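Local atomic coordinates of putative laminarinase (Phanerochaete chrysosporium, PDB entry 2CL2), a protein that probably hydrolyses O-glycosidic bonds in beta-glucans such as laminarin, as a secreted fungal member of glycoside hydrolase family 16. Residues Gly49-Leu54 with Tyr288-Ser293; Val89-Gln94 with Ser178-Gly183. One frame throughout, in Å; residues are numbered along the deposited sequence.

Contact 1 (Gly49-Leu54 with Tyr288-Ser293); sequences GDTLIL and YWDIAS. With MAN (alpha-D-mannopyranose), chain B.
Leu52 and Leu54 pair with Ile291 and Trp289 in an antiparallel ladder within one of the two large sheets of the beta-sandwich (jelly-roll) fold of family 16. Leu52 and Ile291 form a hydrogen-bonded pair, with N to O distances of 2.9 Å from Leu52 N to Ile291 O and 2.8 Å from Ile291 N to Leu52 O. Leu54 and Trp289 form the next such pair. The bond from Leu54 N to Trp289 O is longer, 3.1 Å, and its donor is tilted 25° from the carbonyl plane. Between them, Ile53 and Asp290 are a non-hydrogen-bonded pair.

Leu52, Leu54, Trp289 and Ile291 face the sandwich interior, toward Ile74 and Ile249 of the other sheet. Ile53 lies on the other face. Its CB sits 3.9 Å from Trp289 O. CG2 stands anti to the backbone N and runs beside Tyr288 CB. CG1 is anti to the carbonyl carbon (chi1 -56°), and the chain then carries CD1 across Asp290, 3.7 Å from Asp290 CB. The Asp290 carboxylate makes a salt bridge through OD1 to Arg90.

At the turn before the strand, the chain B mannose bonds Ser48 O and also meets three atoms through its O3. Asp50 N donates to mannose O3 at 2.8 Å, and Asp50 OD1 and Thr51 OG1 each lie 2.9 Å from the same O3.

Contact 2 (Val89-Gln94 with Ser178-Gly183); sequences VRHMPQ and SFNANG. With MAN (alpha-D-mannopyranose), chain C.
Asn180 is gripped by the 89-94 loop through three hydrogen bonds, at the end of the short helix 176-181. Met92 N donates to Asn180 OD1 at 2.8 Å. Asn180 ND2 gives one proton to Met92 O and the other to Gln94 OE1. The latter bond is nearly straight (178°) and uses a lone pair in the Gln94 carbonyl plane, so the two amides are almost coplanar. These bonds fix the rotation of the Asn180 amide. A chi1 of -70° brings that amide over the His91 ring, and the three bonds hold it flat there, 5° from the ring plane. Asn180 CG lies 3.4 Å above the ring plane of His91, whose ND1 is hydrogen-bonded to Tyr288 O.

Phe179 makes the apolar half of the tight part. The bend at the end of Met92 brings CE over the ring face, 3.6 Å from the Phe179 centroid, a CH-pi contact with the sulfur farther off in a Met-aromatic contact. Val89 CG1 meets the ring tip at Phe179 CZ, 3.6 Å away.

The Gly183 side is looser. A water donates to both Arg90 O and Asn180 O, bridging the backbones. Gly183 ends the helix in a Schellman motif. The Arg90 guanidinium is taken up by its salt bridge to Asp290, and Arg90 NE is only in loose contact with O4 of the chain C mannose, at 3.7 Å.

The loop follows strand 83-89 and leads to strand 98-105. Strand 288-297 flanks it, with Trp289 against Met92 and Pro93, while Phe179 also rests on Phe200 of strand 195-202.

Overall arrangement
The centres of contacts 1 and 2 are about 12 Å apart, and the two touch. Along the chain, contact 2 is nested inside the loop closed by contact 1: 49-54 comes first, then 89-94, 178-183 and 288-293. Strand 288-297 is the shared element. It pairs with strand 51-55 on one edge and with strand 83-89 on the other, and the 89-94 loop continues from the latter. Arg90 joins the contacts by a hydrogen bond to Asp50 O, and His91 stacks its ring on that of Tyr288. Helix 176-181 is thereby tied, through that loop, to the sheet whose strand 51-55 meets bound sugar at its start.

Contact 1 (Gly49-Leu54 with Tyr288-Ser293)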
ATOM      1  N   GLY A  49      -0.037   6.865 -21.325  1.00 12.54           N
ATOM      2  CA  GLY A  49       1.029   5.990 -21.788  1.00 11.70           C
ATOM      3  C   GLY A  49       1.104   4.763 -20.899  1.00 11.14           C
ATOM      4  O   GLY A  49       0.080   4.127 -20.637  1.00 11.18           O
ATOM      5  N   ASP A  50       2.305   4.446 -20.419  1.00 10.23           N
ATOM      6  CA  ASP A  50       2.503   3.315 -19.517  1.00 10.22           C
ATOM      7  C   ASP A  50       2.766   3.769 -18.079  1.00  9.52           C
ATOM      8  O   ASP A  50       3.477   3.095 -17.336  1.00  9.32           O
ATOM      9  CB  ASP A  50       3.628   2.390 -20.020  1.00 10.93           C
ATOM     10  CG  ASP A  50       4.998   3.061 -20.055  1.00 12.29           C
ATOM     11  OD1 ASP A  50       5.124   4.265 -19.761  1.00 14.66           O
ATOM     12  OD2 ASP A  50       5.977   2.346 -20.370  1.00 16.77           O
ATOM     13  N   THR A  51       2.169   4.895 -17.692  1.00  8.96           N
ATOM     14  CA  THR A  51       2.454   5.504 -16.402  1.00  8.35           C
ATOM     15  C   THR A  51       1.190   5.970 -15.696  1.00  7.29           C
ATOM     16  O   THR A  51       0.305   6.582 -16.295  1.00  7.23           O
ATOM     17  CB  THR A  51       3.392   6.708 -16.574  1.00  8.79           C
ATOM     18  OG1 THR A  51       4.599   6.288 -17.212  1.00 10.08           O
ATOM     19  CG2 THR A  51       3.748   7.323 -15.235  1.00  9.24           C
ATOM     20  N   LEU A  52       1.137   5.687 -14.397  1.00  6.48           N
ATOM     21  CA  LEU A  52       0.176   6.295 -13.491  1.00  6.18           C
ATOM     22  C   LEU A  52       0.978   7.027 -12.425  1.00  5.92           C
ATOM     23  O   LEU A  52       1.796   6.405 -11.752  1.00  5.38           O
ATOM     24  CB  LEU A  52      -0.710   5.244 -12.823  1.00  5.72           C
ATOM     25  CG  LEU A  52      -1.665   5.799 -11.764  1.00  6.69           C
ATOM     26  CD1 LEU A  52      -2.738   6.646 -12.424  1.00  7.47           C
ATOM     27  CD2 LEU A  52      -2.288   4.688 -10.957  1.00  6.86           C
ATOM     28  N   ILE A  53       0.757   8.333 -12.300  1.00  5.57           N
ATOM     29  CA  ILE A  53       1.336   9.120 -11.216  1.00  5.74           C
ATOM     30  C   ILE A  53       0.214   9.523 -10.273  1.00  5.60           C
ATOM     31  O   ILE A  53      -0.821  10.031 -10.715  1.00  5.62           O
ATOM     32  CB  ILE A  53       1.997  10.416 -11.732  1.00  6.46           C
ATOM     33  CG1 ILE A  53       3.068  10.143 -12.791  1.00  8.44           C
ATOM     34  CG2 ILE A  53       2.561  11.231 -10.575  1.00  6.00           C
ATOM     35  CD1 ILE A  53       4.191   9.299 -12.325  1.00  9.35           C
ATOM     36  N   LEU A  54       0.424   9.291  -8.980  1.00  5.23           N
ATOM     37  CA  LEU A  54      -0.471   9.768  -7.933  1.00  5.56           C
ATOM     38  C   LEU A  54       0.423  10.562  -7.010  1.00  5.74           C
ATOM     39  O   LEU A  54       1.379  10.015  -6.477  1.00  5.48           O
ATOM     40  CB  LEU A  54      -1.088   8.588  -7.179  1.00  5.58           C
ATOM     41  CG  LEU A  54      -1.792   7.525  -8.020  1.00  5.40           C
ATOM     42  CD1 LEU A  54      -2.101   6.301  -7.173  1.00  6.77           C
ATOM     43  CD2 LEU A  54      -3.063   8.089  -8.656  1.00  6.60           C
ATOM     44  N   TYR A 288       5.283  11.036  -4.571  1.00  4.90           N
ATOM     45  CA  TYR A 288       4.454  10.500  -5.640  1.00  5.01           C
ATOM     46  C   TYR A 288       4.668   9.011  -5.817  1.00  4.90           C
ATOM     47  O   TYR A 288       5.756   8.488  -5.595  1.00  5.22           O
ATOM     48  CB  TYR A 288       4.713  11.225  -6.976  1.00  5.52           C
ATOM     49  CG  TYR A 288       6.099  11.060  -7.570  1.00  5.96           C
ATOM     50  CD1 TYR A 288       6.369  10.076  -8.516  1.00  6.61           C
ATOM     51  CD2 TYR A 288       7.133  11.915  -7.213  1.00  5.97           C
ATOM     52  CE1 TYR A 288       7.632   9.932  -9.064  1.00  6.25           C
ATOM     53  CE2 TYR A 288       8.399  11.783  -7.764  1.00  6.92           C
ATOM     54  CZ  TYR A 288       8.645  10.796  -8.685  1.00  6.88           C
ATOM     55  OH  TYR A 288       9.917  10.663  -9.213  1.00  9.14           O
ATOM     56  N   TRP A 289       3.590   8.348  -6.206  1.00  4.44           N
ATOM     57  CA  TRP A 289       3.637   7.017  -6.771  1.00  4.31           C
ATOM     58  C   TRP A 289       3.866   7.162  -8.271  1.00  4.75           C
ATOM     59  O   TRP A 289       3.265   8.029  -8.903  1.00  4.77           O
ATOM     60  CB  TRP A 289       2.289   6.319  -6.613  1.00  4.11           C
ATOM     61  CG  TRP A 289       1.894   5.925  -5.235  1.00  3.57           C
ATOM     62  CD1 TRP A 289       1.067   6.591  -4.391  1.00  4.19           C
ATOM     63  CD2 TRP A 289       2.254   4.711  -4.571  1.00  3.56           C
ATOM     64  NE1 TRP A 289       0.904   5.874  -3.228  1.00  3.58           N
ATOM     65  CE2 TRP A 289       1.630   4.717  -3.311  1.00  4.01           C
ATOM     66  CE3 TRP A 289       3.081   3.640  -4.905  1.00  4.47           C
ATOM     67  CZ2 TRP A 289       1.780   3.670  -2.394  1.00  3.94           C
ATOM     68  CZ3 TRP A 289       3.233   2.606  -3.996  1.00  3.96           C
ATOM     69  CH2 TRP A 289       2.590   2.630  -2.757  1.00  4.06           C
ATOM     70  N   ASP A 290       4.708   6.297  -8.832  1.00  4.92           N
ATOM     71  CA  ASP A 290       4.843   6.133 -10.270  1.00  5.41           C
ATOM     72  C   ASP A 290       4.654   4.637 -10.472  1.00  5.28           C
ATOM     73  O   ASP A 290       5.500   3.854 -10.064  1.00  4.91           O
ATOM     74  CB  ASP A 290       6.218   6.615 -10.750  1.00  5.92           C
ATOM     75  CG  ASP A 290       6.470   6.341 -12.219  1.00  7.00           C
ATOM     76  OD1 ASP A 290       5.719   5.573 -12.835  1.00  8.15           O
ATOM     77  OD2 ASP A 290       7.459   6.889 -12.750  1.00 10.31           O
ATOM     78  N   ILE A 291       3.520   4.270 -11.060  1.00  5.40           N
ATOM     79  CA  ILE A 291       3.115   2.874 -11.195  1.00  5.41           C
ATOM     80  C   ILE A 291       3.075   2.521 -12.676  1.00  5.00           C
ATOM     81  O   ILE A 291       2.419   3.197 -13.472  1.00  5.05           O
ATOM     82  CB  ILE A 291       1.748   2.628 -10.501  1.00  5.71           C
ATOM     83  CG1 ILE A 291       1.926   2.795  -8.990  1.00  6.42           C
ATOM     84  CG2 ILE A 291       1.192   1.251 -10.840  1.00  6.04           C
ATOM     85  CD1 ILE A 291       0.651   3.055  -8.235  1.00  6.70           C
ATOM     86  N   ALA A 292       3.808   1.475 -13.044  1.00  4.96           N
ATOM     87  CA  ALA A 292       3.848   1.006 -14.426  1.00  5.61           C
ATOM     88  C   ALA A 292       2.625   0.157 -14.772  1.00  5.61           C
ATOM     89  O   ALA A 292       2.135   0.210 -15.896  1.00  6.51           O
ATOM     90  CB  ALA A 292       5.110   0.212 -14.664  1.00  5.73           C
ATOM     91  N   SER A 293       2.145  -0.641 -13.824  1.00  5.72           N
ATOM     92  CA  SER A 293       0.973  -1.469 -14.045  1.00  5.89           C
ATOM     93  C   SER A 293       0.510  -2.052 -12.727  1.00  5.64           C
ATOM     94  O   SER A 293       1.283  -2.190 -11.781  1.00  5.02           O
ATOM     95  CB  SER A 293       1.269  -2.626 -15.011  1.00  6.13           C
ATOM     96  OG  SER A 293       2.250  -3.498 -14.482  1.00  7.82           O
TER
HETATM   97  C1  MAN B   7       6.320   9.450 -20.623  1.00 22.24           C
HETATM   98  C2  MAN B   7       5.180   8.747 -19.896  1.00 21.07           C
HETATM   99  C3  MAN B   7       4.896   7.420 -20.577  1.00 20.81           C
HETATM  100  C4  MAN B   7       4.578   7.666 -22.051  1.00 21.36           C
HETATM  101  C5  MAN B   7       5.691   8.487 -22.710  1.00 22.88           C
HETATM  102  C6  MAN B   7       5.307   8.895 -24.128  1.00 23.58           C
HETATM  103  O2  MAN B   7       4.006   9.523 -19.936  1.00 22.09           O
HETATM  104  O3  MAN B   7       3.819   6.797 -19.921  1.00 16.84           O
HETATM  105  O4  MAN B   7       4.427   6.431 -22.716  1.00 21.57           O
HETATM  106  O5  MAN B   7       5.956   9.665 -21.971  1.00 22.38           O
HETATM  107  O6  MAN B   7       6.346   9.680 -24.676  1.00 25.29           O

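Contact 2 (Val89-Gln94 with Ser178-Gly183)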
ATOM      1  N   VAL A  89       5.925  -1.108  -9.547  1.00  4.73           N
ATOM      2  CA  VAL A  89       6.015   0.226  -8.957  1.00  4.75           C
ATOM      3  C   VAL A  89       7.397   0.815  -9.164  1.00  4.79           C
ATOM      4  O   VAL A  89       8.379   0.275  -8.671  1.00  4.82           O
ATOM      5  CB  VAL A  89       5.726   0.176  -7.451  1.00  4.73           C
ATOM      6  CG1 VAL A  89       5.791   1.580  -6.826  1.00  5.04           C
ATOM      7  CG2 VAL A  89       4.383  -0.487  -7.186  1.00  4.36           C
ATOM      8  N   ARG A  90       7.470   1.922  -9.895  1.00  4.44           N
ATOM      9  CA  ARG A  90       8.747   2.568 -10.179  1.00  5.13           C
ATOM     10  C   ARG A  90       9.182   3.492  -9.047  1.00  5.21           C
ATOM     11  O   ARG A  90      10.374   3.670  -8.824  1.00  4.93           O
ATOM     12  CB  ARG A  90       8.655   3.394 -11.454  1.00  5.75           C
ATOM     13  CG  ARG A  90       8.135   2.639 -12.668  1.00  6.01           C
ATOM     14  CD  ARG A  90       8.356   3.470 -13.912  1.00  6.63           C
ATOM     15  NE  ARG A  90       7.851   2.858 -15.141  1.00  7.63           N
ATOM     16  CZ  ARG A  90       6.728   3.194 -15.768  1.00  7.40           C
ATOM     17  NH1 ARG A  90       5.907   4.120 -15.299  1.00  8.68           N
ATOM     18  NH2 ARG A  90       6.402   2.568 -16.885  1.00  8.46           N
ATOM     19  N   HIS A  91       8.216   4.081  -8.348  1.00  4.50           N
ATOM     20  CA  HIS A  91       8.481   5.084  -7.318  1.00  4.62           C
ATOM     21  C   HIS A  91       7.319   5.060  -6.340  1.00  4.34           C
ATOM     22  O   HIS A  91       6.161   4.914  -6.750  1.00  4.43           O
ATOM     23  CB  HIS A  91       8.572   6.470  -7.967  1.00  4.65           C
ATOM     24  CG  HIS A  91       9.215   7.526  -7.111  1.00  4.83           C
ATOM     25  ND1 HIS A  91       8.506   8.298  -6.212  1.00  4.50           N
ATOM     26  CD2 HIS A  91      10.495   7.975  -7.061  1.00  5.02           C
ATOM     27  CE1 HIS A  91       9.327   9.160  -5.635  1.00  4.40           C
ATOM     28  NE2 HIS A  91      10.538   8.984  -6.134  1.00  5.84           N
ATOM     29  N   MET A  92       7.621   5.245  -5.061  1.00  4.47           N
ATOM     30  CA  MET A  92       6.576   5.417  -4.056  1.00  4.50           C
ATOM     31  C   MET A  92       6.819   6.745  -3.348  1.00  4.75           C
ATOM     32  O   MET A  92       7.926   7.283  -3.374  1.00  4.73           O
ATOM     33  CB  MET A  92       6.551   4.266  -3.040  1.00  4.27           C
ATOM     34  CG  MET A  92       7.719   4.254  -2.055  1.00  4.53           C
ATOM     35  SD  MET A  92       7.443   3.108  -0.681  1.00  5.29           S
ATOM     36  CE  MET A  92       7.481   1.520  -1.512  1.00  6.31           C
ATOM     37  N   PRO A  93       5.779   7.302  -2.727  1.00  4.26           N
ATOM     38  CA  PRO A  93       5.992   8.588  -2.083  1.00  4.43           C
ATOM     39  C   PRO A  93       7.084   8.559  -1.022  1.00  4.51           C
ATOM     40  O   PRO A  93       7.188   7.610  -0.234  1.00  4.24           O
ATOM     41  CB  PRO A  93       4.619   8.892  -1.463  1.00  4.07           C
ATOM     42  CG  PRO A  93       3.662   8.167  -2.347  1.00  4.17           C
ATOM     43  CD  PRO A  93       4.371   6.877  -2.644  1.00  3.96           C
ATOM     44  N   GLN A  94       7.885   9.623  -1.000  1.00  4.73           N
ATOM     45  CA  GLN A  94       8.829   9.819   0.077  1.00  5.38           C
ATOM     46  C   GLN A  94       8.751  11.245   0.597  1.00  5.34           C
ATOM     47  O   GLN A  94       8.200  12.140  -0.065  1.00  6.06           O
ATOM     48  CB  GLN A  94      10.248   9.469  -0.374  1.00  5.57           C
ATOM     49  CG  GLN A  94      10.847  10.403  -1.404  1.00  6.45           C
ATOM     50  CD  GLN A  94      12.278  10.047  -1.723  1.00  7.49           C
ATOM     51  OE1 GLN A  94      12.552   9.058  -2.383  1.00  8.01           O
ATOM     52  NE2 GLN A  94      13.203  10.846  -1.230  1.00 11.43           N
ATOM     53  N   SER A 178      15.212   4.317  -0.190  1.00  4.76           N
ATOM     54  CA  SER A 178      16.029   3.201  -0.667  1.00  4.75           C
ATOM     55  C   SER A 178      15.393   2.526  -1.885  1.00  4.95           C
ATOM     56  O   SER A 178      16.045   2.271  -2.879  1.00  5.49           O
ATOM     57  CB  SER A 178      16.201   2.177   0.456  1.00  4.81           C
ATOM     58  OG  SER A 178      16.997   1.092   0.032  1.00  5.91           O
ATOM     59  N   PHE A 179      14.106   2.240  -1.779  1.00  4.47           N
ATOM     60  CA  PHE A 179      13.311   1.689  -2.878  1.00  4.55           C
ATOM     61  C   PHE A 179      13.368   2.601  -4.095  1.00  4.67           C
ATOM     62  O   PHE A 179      13.620   2.150  -5.206  1.00  4.66           O
ATOM     63  CB  PHE A 179      11.881   1.535  -2.351  1.00  4.47           C
ATOM     64  CG  PHE A 179      10.835   1.122  -3.361  1.00  4.28           C
ATOM     65  CD1 PHE A 179      10.458  -0.204  -3.488  1.00  4.56           C
ATOM     66  CD2 PHE A 179      10.134   2.067  -4.080  1.00  3.75           C
ATOM     67  CE1 PHE A 179       9.438  -0.574  -4.355  1.00  4.23           C
ATOM     68  CE2 PHE A 179       9.111   1.702  -4.958  1.00  4.16           C
ATOM     69  CZ  PHE A 179       8.768   0.385  -5.095  1.00  3.98           C
ATOM     70  N   ASN A 180      13.161   3.894  -3.880  1.00  4.93           N
ATOM     71  CA  ASN A 180      13.146   4.839  -4.982  1.00  5.09           C
ATOM     72  C   ASN A 180      14.500   4.966  -5.691  1.00  5.11           C
ATOM     73  O   ASN A 180      14.571   5.014  -6.923  1.00  5.61           O
ATOM     74  CB  ASN A 180      12.635   6.210  -4.516  1.00  4.40           C
ATOM     75  CG  ASN A 180      11.161   6.191  -4.181  1.00  4.67           C
ATOM     76  OD1 ASN A 180      10.420   5.334  -4.653  1.00  4.47           O
ATOM     77  ND2 ASN A 180      10.729   7.128  -3.351  1.00  4.67           N
ATOM     78  N   ALA A 181      15.573   4.978  -4.904  1.00  5.57           N
ATOM     79  CA  ALA A 181      16.945   5.027  -5.441  1.00  5.91           C
ATOM     80  C   ALA A 181      17.210   3.835  -6.348  1.00  5.94           C
ATOM     81  O   ALA A 181      17.958   3.936  -7.328  1.00  6.55           O
ATOM     82  CB  ALA A 181      17.958   5.046  -4.304  1.00  6.50           C
ATOM     83  N   ASN A 182      16.596   2.704  -6.017  1.00  5.74           N
ATOM     84  CA  ASN A 182      16.789   1.459  -6.746  1.00  6.20           C
ATOM     85  C   ASN A 182      15.831   1.273  -7.922  1.00  6.26           C
ATOM     86  O   ASN A 182      15.846   0.224  -8.576  1.00  6.84           O
ATOM     87  CB  ASN A 182      16.614   0.286  -5.783  1.00  6.50           C
ATOM     88  CG  ASN A 182      17.317  -0.976  -6.249  1.00  7.66           C
ATOM     89  OD1 ASN A 182      18.469  -0.935  -6.695  1.00  8.89           O
ATOM     90  ND2 ASN A 182      16.647  -2.114  -6.102  1.00  6.92           N
ATOM     91  N   GLY A 183      14.970   2.247  -8.185  1.00  6.24           N
ATOM     92  CA  GLY A 183      14.021   2.121  -9.280  1.00  5.68           C
ATOM     93  C   GLY A 183      12.786   1.308  -8.927  1.00  5.32           C
ATOM     94  O   GLY A 183      12.043   0.870  -9.820  1.00  5.23           O
TER
HETATM   95  C1  MAN C   5      12.776   6.107 -19.023  1.00 25.23           C
HETATM   96  C2  MAN C   5      12.662   4.967 -20.020  1.00 26.08           C
HETATM   97  C3  MAN C   5      11.354   4.206 -19.876  1.00 25.40           C
HETATM   98  C4  MAN C   5      11.120   3.801 -18.427  1.00 24.63           C
HETATM   99  C5  MAN C   5      11.357   4.969 -17.470  1.00 23.68           C
HETATM  100  C6  MAN C   5      11.369   4.469 -16.032  1.00 22.67           C
HETATM  101  O2  MAN C   5      13.734   4.088 -19.810  1.00 28.30           O
HETATM  102  O3  MAN C   5      11.390   3.050 -20.687  1.00 25.75           O
HETATM  103  O4  MAN C   5       9.789   3.345 -18.296  1.00 24.30           O
HETATM  104  O5  MAN C   5      12.601   5.607 -17.715  1.00 24.04           O
HETATM  105  O6  MAN C   5      11.278   5.574 -15.158  1.00 21.33           O
HETATM  106  O   HOH W   1      12.348   5.579  -8.530  1.00  9.07           O